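Long-range contacts in glutathione S-transferase 2 (Onchocerca volvulus, PDB 1TU7), which catalyses the conjugation of glutathione to electrophilic halide compounds as a homodimeric pi-class enzyme, and appears to be central to the parasite's detoxification system: residues T84-M89 with E129-T134; M104-Y109 with P201-G206; G123-F128 with H167-F172; R139-G144 with K176-R181. One frame throughout, in Å; residues are numbered along the deposited sequence.

Interaction 1: T84-M89 with E129-T134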
loop_
_atom_site.group_PDB
_atom_site.type_symbol
_atom_site.label_atom_id
_atom_site.label_comp_id
_atom_site.label_asym_id
_atom_site.label_seq_id
_atom_site.Cartn_x
_atom_site.Cartn_y
_atom_site.Cartn_z
ATOM N N THR A 84 -8.997 7.582 11.100
ATOM C CA THR A 84 -8.893 6.492 10.136
ATOM C C THR A 84 -7.880 6.830 9.027
ATOM O O THR A 84 -7.071 6.002 8.619
ATOM C CB THR A 84 -10.275 6.198 9.555
ATOM O OG1 THR A 84 -11.160 5.865 10.626
ATOM C CG2 THR A 84 -10.248 4.985 8.594
ATOM N N THR A 85 -7.962 8.057 8.524
ATOM C CA THR A 85 -7.050 8.513 7.507
ATOM C C THR A 85 -5.627 8.600 8.045
ATOM O O THR A 85 -4.670 8.197 7.384
ATOM C CB THR A 85 -7.493 9.886 7.020
ATOM O OG1 THR A 85 -8.786 9.779 6.422
ATOM C CG2 THR A 85 -6.577 10.440 5.959
ATOM N N TYR A 86 -5.487 9.135 9.256
ATOM C CA TYR A 86 -4.173 9.315 9.859
ATOM C C TYR A 86 -3.421 8.011 10.055
ATOM O O TYR A 86 -2.249 7.880 9.681
ATOM C CB TYR A 86 -4.299 10.052 11.199
ATOM C CG TYR A 86 -2.961 10.233 11.875
ATOM C CD1 TYR A 86 -2.674 9.636 13.056
ATOM C CD2 TYR A 86 -1.981 11.031 11.312
ATOM C CE1 TYR A 86 -1.472 9.788 13.685
ATOM C CE2 TYR A 86 -0.757 11.208 11.936
ATOM C CZ TYR A 86 -0.520 10.597 13.121
ATOM O OH TYR A 86 0.700 10.764 13.760
ATOM N N ILE A 87 -4.083 7.015 10.626
ATOM C CA ILE A 87 -3.412 5.755 10.840
ATOM C C ILE A 87 -3.050 5.065 9.546
ATOM O O ILE A 87 -2.045 4.396 9.476
ATOM C CB ILE A 87 -4.194 4.822 11.767
ATOM C CG1 ILE A 87 -5.541 4.389 11.174
ATOM C CG2 ILE A 87 -4.283 5.465 13.141
ATOM C CD1 ILE A 87 -6.370 3.510 12.087
ATOM N N ASP A 88 -3.875 5.230 8.516
ATOM C CA ASP A 88 -3.591 4.675 7.191
ATOM C C ASP A 88 -2.370 5.339 6.623
ATOM O O ASP A 88 -1.418 4.693 6.196
ATOM C CB ASP A 88 -4.828 4.905 6.335
ATOM C CG ASP A 88 -4.793 4.279 5.008
ATOM O OD1 ASP A 88 -3.783 3.645 4.620
ATOM O OD2 ASP A 88 -5.826 4.411 4.279
ATOM N N MET A 89 -2.383 6.665 6.643
ATOM C CA MET A 89 -1.249 7.436 6.155
ATOM C C MET A 89 0.040 6.995 6.886
ATOM O O MET A 89 1.084 6.791 6.270
ATOM C CB MET A 89 -1.531 8.919 6.381
ATOM C CG MET A 89 -0.457 9.833 5.900
ATOM S SD MET A 89 -0.819 11.567 6.340
ATOM C CE MET A 89 0.094 11.724 7.805
ATOM N N GLU A 129 9.591 9.841 14.050
ATOM C CA GLU A 129 9.730 10.455 15.349
ATOM C C GLU A 129 8.918 11.761 15.360
ATOM O O GLU A 129 8.234 12.059 16.347
ATOM C CB GLU A 129 11.212 10.707 15.622
ATOM C CG GLU A 129 11.532 11.403 16.937
ATOM C CD GLU A 129 11.487 10.504 18.144
ATOM O OE1 GLU A 129 11.619 11.025 19.274
ATOM O OE2 GLU A 129 11.353 9.281 18.013
ATOM N N LYS A 130 9.003 12.521 14.281
ATOM C CA LYS A 130 8.279 13.771 14.126
ATOM C C LYS A 130 6.759 13.544 14.038
ATOM O O LYS A 130 5.979 14.245 14.670
ATOM C CB LYS A 130 8.800 14.579 12.933
ATOM C CG LYS A 130 8.124 15.929 12.695
ATOM C CD LYS A 130 8.899 16.738 11.672
ATOM C CE LYS A 130 8.333 18.156 11.543
ATOM N NZ LYS A 130 9.059 18.997 10.550
ATOM N N LEU A 131 6.352 12.569 13.238
ATOM C CA LEU A 131 4.922 12.365 12.994
ATOM C C LEU A 131 4.259 11.785 14.221
ATOM O O LEU A 131 3.154 12.183 14.571
ATOM C CB LEU A 131 4.739 11.439 11.809
ATOM C CG LEU A 131 3.673 11.648 10.752
ATOM C CD1 LEU A 131 3.206 10.300 10.141
ATOM C CD2 LEU A 131 2.600 12.666 11.023
ATOM N N LEU A 132 4.939 10.869 14.908
ATOM C CA LEU A 132 4.355 10.238 16.079
ATOM C C LEU A 132 3.935 11.278 17.135
ATOM O O LEU A 132 2.924 11.087 17.815
ATOM C CB LEU A 132 5.322 9.213 16.647
ATOM C CG LEU A 132 4.873 8.449 17.880
ATOM C CD1 LEU A 132 3.645 7.599 17.573
ATOM C CD2 LEU A 132 5.999 7.575 18.350
ATOM N N ALA A 133 4.687 12.382 17.222
ATOM C CA ALA A 133 4.426 13.442 18.182
ATOM C C ALA A 133 3.060 14.089 18.033
ATOM O O ALA A 133 2.576 14.742 18.951
ATOM C CB ALA A 133 5.500 14.513 18.038
ATOM N N THR A 134 2.416 13.919 16.885
ATOM C CA THR A 134 1.230 14.734 16.607
ATOM C C THR A 134 0.017 14.363 17.432
ATOM O O THR A 134 -0.912 15.156 17.517
ATOM C CB THR A 134 0.834 14.762 15.127
ATOM O OG1 THR A 134 0.504 13.450 14.694
ATOM C CG2 THR A 134 1.957 15.243 14.200
HETATM O O HOH W 1 0.880 9.948 16.301
#

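Interaction 2: M104-Y109 with P201-G206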
loop_
_atom_site.group_PDB
_atom_site.type_symbol
_atom_site.label_atom_id
_atom_site.label_comp_id
_atom_site.label_asym_id
_atom_site.label_seq_id
_atom_site.Cartn_x
_atom_site.Cartn_y
_atom_site.Cartn_z
ATOM N N MET A 104 17.225 -3.583 0.366
ATOM C CA MET A 104 18.573 -3.758 0.892
ATOM C C MET A 104 18.793 -5.223 1.257
ATOM O O MET A 104 19.760 -5.837 0.824
ATOM C CB MET A 104 18.839 -2.822 2.043
ATOM C CG MET A 104 20.202 -2.971 2.660
ATOM S SD MET A 104 20.314 -4.248 3.914
ATOM C CE MET A 104 19.160 -3.598 5.088
ATOM N N ILE A 105 17.864 -5.806 2.014
ATOM C CA ILE A 105 18.002 -7.170 2.492
ATOM C C ILE A 105 18.152 -8.168 1.349
ATOM O O ILE A 105 19.017 -9.056 1.404
ATOM C CB ILE A 105 16.766 -7.559 3.356
ATOM C CG1 ILE A 105 16.764 -6.825 4.688
ATOM C CG2 ILE A 105 16.716 -9.085 3.570
ATOM C CD1 ILE A 105 17.863 -7.222 5.669
ATOM N N TYR A 106 17.320 -8.034 0.325
ATOM C CA TYR A 106 17.208 -9.085 -0.698
ATOM C C TYR A 106 18.131 -8.824 -1.881
ATOM O O TYR A 106 18.497 -9.779 -2.574
ATOM C CB TYR A 106 15.765 -9.277 -1.196
ATOM C CG TYR A 106 14.869 -9.969 -0.191
ATOM C CD1 TYR A 106 14.018 -9.240 0.613
ATOM C CD2 TYR A 106 14.846 -11.362 -0.055
ATOM C CE1 TYR A 106 13.204 -9.838 1.542
ATOM C CE2 TYR A 106 14.012 -11.974 0.882
ATOM C CZ TYR A 106 13.196 -11.195 1.686
ATOM O OH TYR A 106 12.346 -11.789 2.617
ATOM N N MET A 107 18.513 -7.571 -2.116
ATOM C CA MET A 107 19.256 -7.214 -3.333
ATOM C C MET A 107 20.680 -6.787 -3.081
ATOM O O MET A 107 21.496 -6.860 -4.003
ATOM C CB MET A 107 18.592 -6.059 -4.108
ATOM C CG MET A 107 17.121 -6.234 -4.448
ATOM S SD MET A 107 16.802 -7.686 -5.415
ATOM C CE MET A 107 17.589 -7.257 -6.954
ATOM N N ALA A 108 21.000 -6.300 -1.886
ATOM C CA ALA A 108 22.292 -5.644 -1.670
ATOM C C ALA A 108 22.769 -5.701 -0.241
ATOM O O ALA A 108 23.390 -4.783 0.269
ATOM C CB ALA A 108 22.206 -4.207 -2.137
ATOM N N TYR A 109 22.513 -6.808 0.438
ATOM C CA TYR A 109 22.817 -6.875 1.859
ATOM C C TYR A 109 24.301 -6.761 2.152
ATOM O O TYR A 109 24.708 -6.122 3.111
ATOM C CB TYR A 109 22.323 -8.201 2.432
ATOM C CG TYR A 109 22.508 -8.331 3.907
ATOM C CD1 TYR A 109 21.618 -7.745 4.798
ATOM C CD2 TYR A 109 23.569 -9.048 4.447
ATOM C CE1 TYR A 109 21.768 -7.879 6.171
ATOM C CE2 TYR A 109 23.736 -9.168 5.813
ATOM C CZ TYR A 109 22.830 -8.586 6.681
ATOM O OH TYR A 109 22.959 -8.692 8.037
ATOM N N PRO A 201 13.150 -16.296 11.479
ATOM C CA PRO A 201 13.798 -15.376 10.543
ATOM C C PRO A 201 12.915 -14.182 10.223
ATOM O O PRO A 201 11.710 -14.329 10.074
ATOM C CB PRO A 201 14.025 -16.219 9.288
ATOM C CG PRO A 201 13.848 -17.579 9.681
ATOM C CD PRO A 201 12.957 -17.637 10.895
ATOM N N VAL A 202 13.515 -13.011 10.144
ATOM C CA VAL A 202 12.782 -11.828 9.702
ATOM C C VAL A 202 12.398 -11.958 8.233
ATOM O O VAL A 202 11.283 -11.631 7.841
ATOM C CB VAL A 202 13.568 -10.513 9.942
ATOM C CG1 VAL A 202 12.798 -9.310 9.418
ATOM C CG2 VAL A 202 13.903 -10.350 11.425
ATOM N N ASN A 203 13.370 -12.397 7.426
ATOM C CA ASN A 203 13.245 -12.395 5.977
ATOM C C ASN A 203 13.466 -13.789 5.405
ATOM O O ASN A 203 13.958 -14.676 6.077
ATOM C CB ASN A 203 14.259 -11.406 5.396
ATOM C CG ASN A 203 14.141 -10.037 6.049
ATOM O OD1 ASN A 203 15.064 -9.543 6.749
ATOM N ND2 ASN A 203 12.984 -9.460 5.886
ATOM N N GLY A 204 13.058 -13.967 4.155
ATOM C CA GLY A 204 13.107 -15.261 3.477
ATOM C C GLY A 204 14.473 -15.739 3.061
ATOM O O GLY A 204 14.658 -16.916 2.719
ATOM N N ASN A 205 15.448 -14.841 3.063
ATOM C CA ASN A 205 16.813 -15.217 2.729
ATOM C C ASN A 205 17.705 -15.367 3.963
ATOM O O ASN A 205 18.903 -15.575 3.846
ATOM C CB ASN A 205 17.401 -14.204 1.739
ATOM C CG ASN A 205 17.613 -12.836 2.357
ATOM O OD1 ASN A 205 17.247 -12.602 3.518
ATOM N ND2 ASN A 205 18.238 -11.926 1.600
ATOM N N GLY A 206 17.117 -15.248 5.155
ATOM C CA GLY A 206 17.823 -15.429 6.395
ATOM C C GLY A 206 18.757 -14.297 6.785
ATOM O O GLY A 206 19.441 -14.398 7.774
HETATM O O HOH W 2 10.934 -10.137 4.220
HETATM O O HOH W 3 18.583 -12.429 -1.228
#

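Interaction 3: G123-F128 with H167-F172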
loop_
_atom_site.group_PDB
_atom_site.type_symbol
_atom_site.label_atom_id
_atom_site.label_comp_id
_atom_site.label_asym_id
_atom_site.label_seq_id
_atom_site.Cartn_x
_atom_site.Cartn_y
_atom_site.Cartn_z
ATOM N N GLY A 123 17.370 9.394 8.649
ATOM C CA GLY A 123 16.415 10.344 8.115
ATOM C C GLY A 123 15.026 9.770 7.981
ATOM O O GLY A 123 14.015 10.489 8.097
ATOM N N GLU A 124 14.953 8.478 7.699
ATOM C CA GLU A 124 13.641 7.852 7.601
ATOM C C GLU A 124 13.002 7.742 8.975
ATOM O O GLU A 124 11.820 8.055 9.125
ATOM C CB GLU A 124 13.733 6.497 6.906
ATOM C CG GLU A 124 14.135 6.620 5.439
ATOM C CD GLU A 124 13.327 7.683 4.738
ATOM O OE1 GLU A 124 13.913 8.731 4.330
ATOM O OE2 GLU A 124 12.098 7.517 4.656
ATOM N N LEU A 125 13.763 7.334 9.981
ATOM C CA LEU A 125 13.217 7.270 11.327
ATOM C C LEU A 125 12.826 8.631 11.846
ATOM O O LEU A 125 11.847 8.760 12.564
ATOM C CB LEU A 125 14.210 6.625 12.292
ATOM C CG LEU A 125 14.522 5.158 12.050
ATOM C CD1 LEU A 125 15.630 4.670 12.956
ATOM C CD2 LEU A 125 13.263 4.269 12.287
ATOM N N ALA A 126 13.591 9.647 11.472
ATOM C CA ALA A 126 13.279 10.994 11.907
ATOM C C ALA A 126 11.890 11.415 11.482
ATOM O O ALA A 126 11.198 12.135 12.207
ATOM C CB ALA A 126 14.303 11.968 11.376
ATOM N N LYS A 127 11.453 10.974 10.304
ATOM C CA LYS A 127 10.128 11.322 9.826
ATOM C C LYS A 127 9.077 10.743 10.768
ATOM O O LYS A 127 8.075 11.376 11.068
ATOM C CB LYS A 127 9.913 10.781 8.403
ATOM C CG LYS A 127 10.730 11.512 7.377
ATOM C CD LYS A 127 10.830 10.751 6.043
ATOM C CE LYS A 127 11.661 11.539 5.036
ATOM N NZ LYS A 127 11.695 10.868 3.700
ATOM N N PHE A 128 9.293 9.512 11.211
ATOM C CA PHE A 128 8.379 8.871 12.170
ATOM C C PHE A 128 8.399 9.487 13.572
ATOM O O PHE A 128 7.362 9.585 14.209
ATOM C CB PHE A 128 8.632 7.378 12.276
ATOM C CG PHE A 128 8.367 6.649 11.026
ATOM C CD1 PHE A 128 9.376 6.147 10.270
ATOM C CD2 PHE A 128 7.053 6.515 10.581
ATOM C CE1 PHE A 128 9.098 5.475 9.099
ATOM C CE2 PHE A 128 6.778 5.850 9.431
ATOM C CZ PHE A 128 7.809 5.352 8.685
ATOM N N HIS A 167 21.498 0.094 17.650
ATOM C CA HIS A 167 21.535 1.460 18.139
ATOM C C HIS A 167 20.655 2.426 17.385
ATOM O O HIS A 167 20.726 3.626 17.602
ATOM C CB HIS A 167 22.981 1.973 18.071
ATOM C CG HIS A 167 23.921 1.186 18.928
ATOM N ND1 HIS A 167 23.812 1.148 20.300
ATOM C CD2 HIS A 167 24.960 0.379 18.607
ATOM C CE1 HIS A 167 24.758 0.364 20.792
ATOM N NE2 HIS A 167 25.466 -0.115 19.785
ATOM N N CYS A 168 19.847 1.945 16.436
ATOM C CA CYS A 168 19.185 2.876 15.505
ATOM C C CYS A 168 18.182 3.847 16.143
ATOM O O CYS A 168 17.897 4.897 15.556
ATOM C CB CYS A 168 18.508 2.148 14.321
ATOM S SG CYS A 168 17.095 1.104 14.738
ATOM N N LEU A 169 17.647 3.478 17.303
ATOM C CA LEU A 169 16.675 4.324 17.999
ATOM C C LEU A 169 17.272 5.174 19.106
ATOM O O LEU A 169 16.531 5.879 19.820
ATOM C CB LEU A 169 15.530 3.496 18.563
ATOM C CG LEU A 169 14.769 2.621 17.560
ATOM C CD1 LEU A 169 13.511 2.006 18.211
ATOM C CD2 LEU A 169 14.438 3.378 16.274
ATOM N N ASP A 170 18.601 5.156 19.219
ATOM C CA ASP A 170 19.303 5.921 20.254
ATOM C C ASP A 170 18.891 7.384 20.218
ATOM O O ASP A 170 18.658 7.994 21.272
ATOM C CB ASP A 170 20.826 5.845 20.026
ATOM C CG ASP A 170 21.459 4.577 20.577
ATOM O OD1 ASP A 170 20.756 3.707 21.149
ATOM O OD2 ASP A 170 22.690 4.369 20.459
ATOM N N LYS A 171 18.815 7.960 19.020
ATOM C CA LYS A 171 18.529 9.376 18.846
ATOM C C LYS A 171 17.046 9.701 18.654
ATOM O O LYS A 171 16.680 10.849 18.395
ATOM C CB LYS A 171 19.335 9.911 17.666
ATOM C CG LYS A 171 20.847 9.750 17.841
ATOM C CD LYS A 171 21.635 10.531 16.795
ATOM C CE LYS A 171 23.145 10.362 16.972
ATOM N NZ LYS A 171 23.502 9.826 18.321
ATOM N N PHE A 172 16.181 8.694 18.812
ATOM C CA PHE A 172 14.747 8.853 18.569
ATOM C C PHE A 172 13.965 8.375 19.777
ATOM O O PHE A 172 13.504 7.260 19.837
ATOM C CB PHE A 172 14.363 8.084 17.306
ATOM C CG PHE A 172 15.139 8.510 16.111
ATOM C CD1 PHE A 172 16.093 7.676 15.553
ATOM C CD2 PHE A 172 14.963 9.771 15.558
ATOM C CE1 PHE A 172 16.827 8.087 14.456
ATOM C CE2 PHE A 172 15.707 10.193 14.473
ATOM C CZ PHE A 172 16.630 9.347 13.912
#

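Interaction 4: R139-G144 with K176-R181. Unlike the reference sequence in segment 176-181: Val-177 (reference Ala).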
loop_
_atom_site.group_PDB
_atom_site.type_symbol
_atom_site.label_atom_id
_atom_site.label_comp_id
_atom_site.label_asym_id
_atom_site.label_seq_id
_atom_site.Cartn_x
_atom_site.Cartn_y
_atom_site.Cartn_z
ATOM N N ARG A 139 3.745 10.128 23.088
ATOM C CA ARG A 139 4.216 9.489 24.306
ATOM C C ARG A 139 3.464 8.215 24.643
ATOM O O ARG A 139 3.761 7.555 25.639
ATOM C CB ARG A 139 4.090 10.474 25.474
ATOM C CG ARG A 139 4.972 11.691 25.260
ATOM C CD ARG A 139 5.783 12.118 26.456
ATOM N NE ARG A 139 6.887 13.002 26.074
ATOM C CZ ARG A 139 8.191 12.685 26.090
ATOM N NH1 ARG A 139 8.618 11.477 26.446
ATOM N NH2 ARG A 139 9.082 13.607 25.744
ATOM N N ASN A 140 2.503 7.853 23.801
ATOM C CA ASN A 140 1.750 6.627 24.000
ATOM C C ASN A 140 1.693 5.852 22.676
ATOM O O ASN A 140 2.713 5.348 22.224
ATOM C CB ASN A 140 0.380 6.961 24.633
ATOM C CG ASN A 140 -0.282 5.769 25.338
ATOM O OD1 ASN A 140 -1.316 5.928 26.044
ATOM N ND2 ASN A 140 0.295 4.617 25.207
ATOM N N LEU A 141 0.532 5.760 22.061
ATOM C CA LEU A 141 0.383 5.040 20.795
ATOM C C LEU A 141 0.134 6.011 19.648
ATOM O O LEU A 141 0.044 7.241 19.828
ATOM C CB LEU A 141 -0.732 3.996 20.908
ATOM C CG LEU A 141 -0.565 3.015 22.090
ATOM C CD1 LEU A 141 -1.826 2.166 22.310
ATOM C CD2 LEU A 141 0.676 2.166 21.876
ATOM N N ILE A 142 -0.040 5.502 18.427
ATOM C CA ILE A 142 -0.160 6.400 17.292
ATOM C C ILE A 142 -1.356 7.340 17.424
ATOM O O ILE A 142 -1.251 8.509 17.101
ATOM C CB ILE A 142 -0.154 5.586 15.981
ATOM C CG1 ILE A 142 1.265 5.093 15.685
ATOM C CG2 ILE A 142 -0.653 6.398 14.800
ATOM C CD1 ILE A 142 1.334 4.032 14.625
ATOM N N LEU A 143 -2.477 6.851 17.939
ATOM C CA LEU A 143 -3.651 7.717 18.114
ATOM C C LEU A 143 -3.724 8.354 19.487
ATOM O O LEU A 143 -4.675 9.096 19.776
ATOM C CB LEU A 143 -4.951 6.959 17.828
ATOM C CG LEU A 143 -5.194 6.680 16.346
ATOM C CD1 LEU A 143 -6.502 5.857 16.175
ATOM C CD2 LEU A 143 -5.224 7.990 15.542
ATOM N N GLY A 144 -2.719 8.095 20.322
ATOM C CA GLY A 144 -2.751 8.500 21.728
ATOM C C GLY A 144 -3.007 7.322 22.648
ATOM O O GLY A 144 -2.158 6.454 22.798
ATOM N N LYS A 176 11.841 4.923 20.443
ATOM C CA LYS A 176 12.451 3.936 21.328
ATOM C C LYS A 176 11.448 3.566 22.437
ATOM O O LYS A 176 11.263 2.377 22.710
ATOM C CB LYS A 176 13.757 4.478 21.919
ATOM C CG LYS A 176 14.506 3.439 22.776
ATOM C CD LYS A 176 15.746 4.034 23.425
ATOM C CE LYS A 176 16.425 3.060 24.351
ATOM N NZ LYS A 176 17.044 1.955 23.618
ATOM N N VAL A 177 10.797 4.571 23.028
ATOM C CA VAL A 177 9.835 4.326 24.105
ATOM C C VAL A 177 8.585 3.617 23.576
ATOM O O VAL A 177 8.044 2.717 24.225
ATOM C CB VAL A 177 9.481 5.654 24.807
ATOM C CG1 VAL A 177 8.370 5.493 25.805
ATOM C CG2 VAL A 177 10.728 6.150 25.489
ATOM N N PHE A 178 8.158 4.005 22.376
ATOM C CA PHE A 178 7.012 3.347 21.750
ATOM C C PHE A 178 7.292 1.851 21.505
ATOM O O PHE A 178 6.453 0.994 21.762
ATOM C CB PHE A 178 6.626 4.051 20.441
ATOM C CG PHE A 178 5.649 3.274 19.600
ATOM C CD1 PHE A 178 6.089 2.341 18.659
ATOM C CD2 PHE A 178 4.293 3.460 19.759
ATOM C CE1 PHE A 178 5.172 1.620 17.927
ATOM C CE2 PHE A 178 3.398 2.736 19.022
ATOM C CZ PHE A 178 3.829 1.814 18.093
ATOM N N HIS A 179 8.456 1.552 20.948
ATOM C CA HIS A 179 8.817 0.176 20.678
ATOM C C HIS A 179 8.803 -0.633 21.974
ATOM O O HIS A 179 8.275 -1.744 21.997
ATOM C CB HIS A 179 10.178 0.097 19.961
ATOM C CG HIS A 179 10.797 -1.254 20.014
ATOM N ND1 HIS A 179 10.597 -2.219 19.055
ATOM C CD2 HIS A 179 11.564 -1.823 20.972
ATOM C CE1 HIS A 179 11.232 -3.320 19.414
ATOM N NE2 HIS A 179 11.837 -3.098 20.568
ATOM N N GLN A 180 9.325 -0.071 23.049
ATOM C CA GLN A 180 9.369 -0.807 24.311
ATOM C C GLN A 180 7.966 -0.916 24.881
ATOM O O GLN A 180 7.634 -1.927 25.470
ATOM C CB GLN A 180 10.320 -0.135 25.333
ATOM C CG GLN A 180 10.608 -1.046 26.558
ATOM C CD GLN A 180 11.280 -2.367 26.169
ATOM O OE1 GLN A 180 12.320 -2.350 25.525
ATOM N NE2 GLN A 180 10.687 -3.517 26.571
ATOM N N ARG A 181 7.153 0.120 24.711
ATOM C CA ARG A 181 5.783 0.095 25.223
ATOM C C ARG A 181 4.976 -1.022 24.580
ATOM O O ARG A 181 4.237 -1.747 25.248
ATOM C CB ARG A 181 5.126 1.446 24.973
ATOM C CG ARG A 181 3.704 1.538 25.461
ATOM C CD ARG A 181 3.067 2.891 25.241
ATOM N NE ARG A 181 3.855 3.982 25.801
ATOM C CZ ARG A 181 4.024 4.263 27.100
ATOM N NH1 ARG A 181 4.783 5.307 27.429
ATOM N NH2 ARG A 181 3.450 3.536 28.071
HETATM O O HOH W 4 5.089 5.220 23.684
#

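Interaction 1: T84-M89 with E129-T134
Tyr-86 and Leu-131 approach from opposite directions between the helices 81-107 and 109-132, the close-packed part. The methyl CD2 of Leu-131 lies at the edge of the phenol ring, in its plane, 3.8 Å from CE2 of Tyr-86. With CG anti to the backbone N (chi1 179°), the tyrosine stretches toward helix 109-132. One turn further along, Met-89 gives a looser touch: its chain runs extended until it bends at the thioether, and CE ends 4.1 Å from CD1 of Leu-131. Met-89 and Leu-131 also have the second subunit close by, packing on Gln-46 and Phe-47 of that chain.

Round the phenol oxygen the contact turns polar, and it ends at the exposed Thr-134, whose OG1 donates to Leu-131 O (2.9 Å), almost in line with the carbonyl bond; the backbone N of Thr-134 binds the same oxygen. Tyr-86 OH sits 2.9 Å from that oxygen, and donates to a water 2.7 Å away, which in turn donates to Leu-132 O (2.8 Å). A buried phenol thus has its hydroxyl tied through water to a main-chain oxygen of the 129-134 segment, while its ring carbons take part in apolar packing.

Interaction 2: M104-Y109 with P201-G206
Tyr-106, near the end of helix 81-107, reaches over the turn 203-206. CB starts out alongside the turn, and with CG anti to the carbonyl carbon the ring swings towards it. One face of the ring has the methyl CG2 of its neighbour Ile-105 4.0 Å above the plane, nearer the ring's border than its middle. CD2 of Tyr-106 comes 3.8 Å from Asn-205 ND2, the ring and that amide being inclined by 30°. Next, CE2 lies by the backbone N of Asn-205, and CZ is 3.7 Å from Gly-204 N. At the tip, OH accepts a nearly straight bond from Gly-204 N (2.8 Å, 170° at the hydrogen) and lies in hydrogen-bonding contact with a water in the ring plane; that water accepts from Asn-203 ND2.

Asn-205 answers from the turn: ND2 donates to Ile-105 O (3.0 Å), which lies in its amide plane, although the donor stands 52° out of the carbonyl plane. A second water links ND2 to Tyr-106 O. Ile-105 CG2 is 3.6 Å from both asparagine OD1 atoms. The C-terminal tail is therefore held to the helix end mainly by directional polar bonds, two direct and two water-bridged links, with little apolar packing.

Interaction 3: G123-F128 with H167-F172
Leu-125 and Phe-172 make the heart of this contact, a CH-pi arrangement in which CB of the leucine stands over one face of the ring, 3.9 Å from its centroid and 20° off the normal. Phe-172 gets there because its CG is anti to the carbonyl carbon (chi1 -57°), which turns the ring back toward helix 109-132. The ring's CE2 corner then reaches the next residue of that helix, 3.6 Å from Ala-126 CA and 3.8 Å from Ala-126 CB.

Leu-125 has the same kind of first torsion (chi1 -66°), but its second is extended, and this carries CD1 along the ring and into the first bend of the loop. There CD1 touches Leu-169 CD2 at 3.8 Å, the two leucine side chains crossing at about a right angle, and lies 3.5 Å from Cys-168 O and 4.1 Å from Cys-168 CB. The same Cys-168 O sits at the edge of the Phe-172 ring, in plane, so the loop's own carbonyl borders the ring whose face the leucine takes.

Two type I turns, 167-170 and 169-172, shape the loop so that Cys-168, Leu-169 and Phe-172 all touch helix 109-132. Phe-172 occupies the N-cap position of helix 173-183. The arrangement belongs to the all-helical C-terminal domain of the glutathione transferase fold: an interhelical loop packed by its apolar residues against a long helix of the bundle.

Interaction 4: R139-G144 with K176-R181
Phe-178 and Leu-141 supply the apolar part of this contact. Phe-178 CE2 lies 4.0 Å from Leu-141 CD2, and the two side chains cross at about a right angle. With CG anti to the backbone N (chi1 168°), Phe-178 brings its ring from the flank of the helix to the loop, where Asn-140 O sits at the ring's edge, in plane, 3.5 Å from CD2. Leu-141 CD2 also approaches the methylene CD of Arg-181, at 4.2 Å.

Polar contacts gather round Arg-181. Its chain runs extended through the first two torsions and then bends (chi3 -54°), which lays the guanidinium beside the loop backbone with NH1 3.0 Å from Arg-139 O. A water at the edge of the guanidinium, in its plane, accepts from Arg-181 NE at 2.7 Å and donates to Asn-140 O at 2.8 Å. Asn-140 O thus takes a hydrogen bond from the water while the aromatic edge adjoins it.

Inside the loop, Leu-141 and Gly-144 bond N to O in both directions around a type I turn. Segment 139-144 lies in the loop joining helix 109-132 to helix 149-164 and rests on helix 173-183. Phe-178 also packs on Asp-151 and Leu-154 of helix 149-164, and Ile-142 on Tyr-86 and Phe-90 of helix 81-107.

Overall arrangement
Interactions 1, 3 and 4 form a connected group in the helical domain. Interactions 1 and 4 have centres 12 Å apart and touch where Ile-87 CG2 meets Leu-143 CG at 3.5 Å. Interactions 1 and 3 share helix 109-132, and Glu-129, whose carboxylate binds the backbone N of Leu-174 and Leu-175, also packs on Phe-172. Interactions 3 and 4 meet at Leu-169 and Lys-176. Interaction 2 stands apart, about 28 Å from interaction 1 between centres, although both use helix 81-107. Its Tyr-106 side chain is about 6 Å from bound glutathione and from the side chain of Tyr-7, while in interaction 1 the side chain of Met-89 is about 8 Å from a bound glutathione.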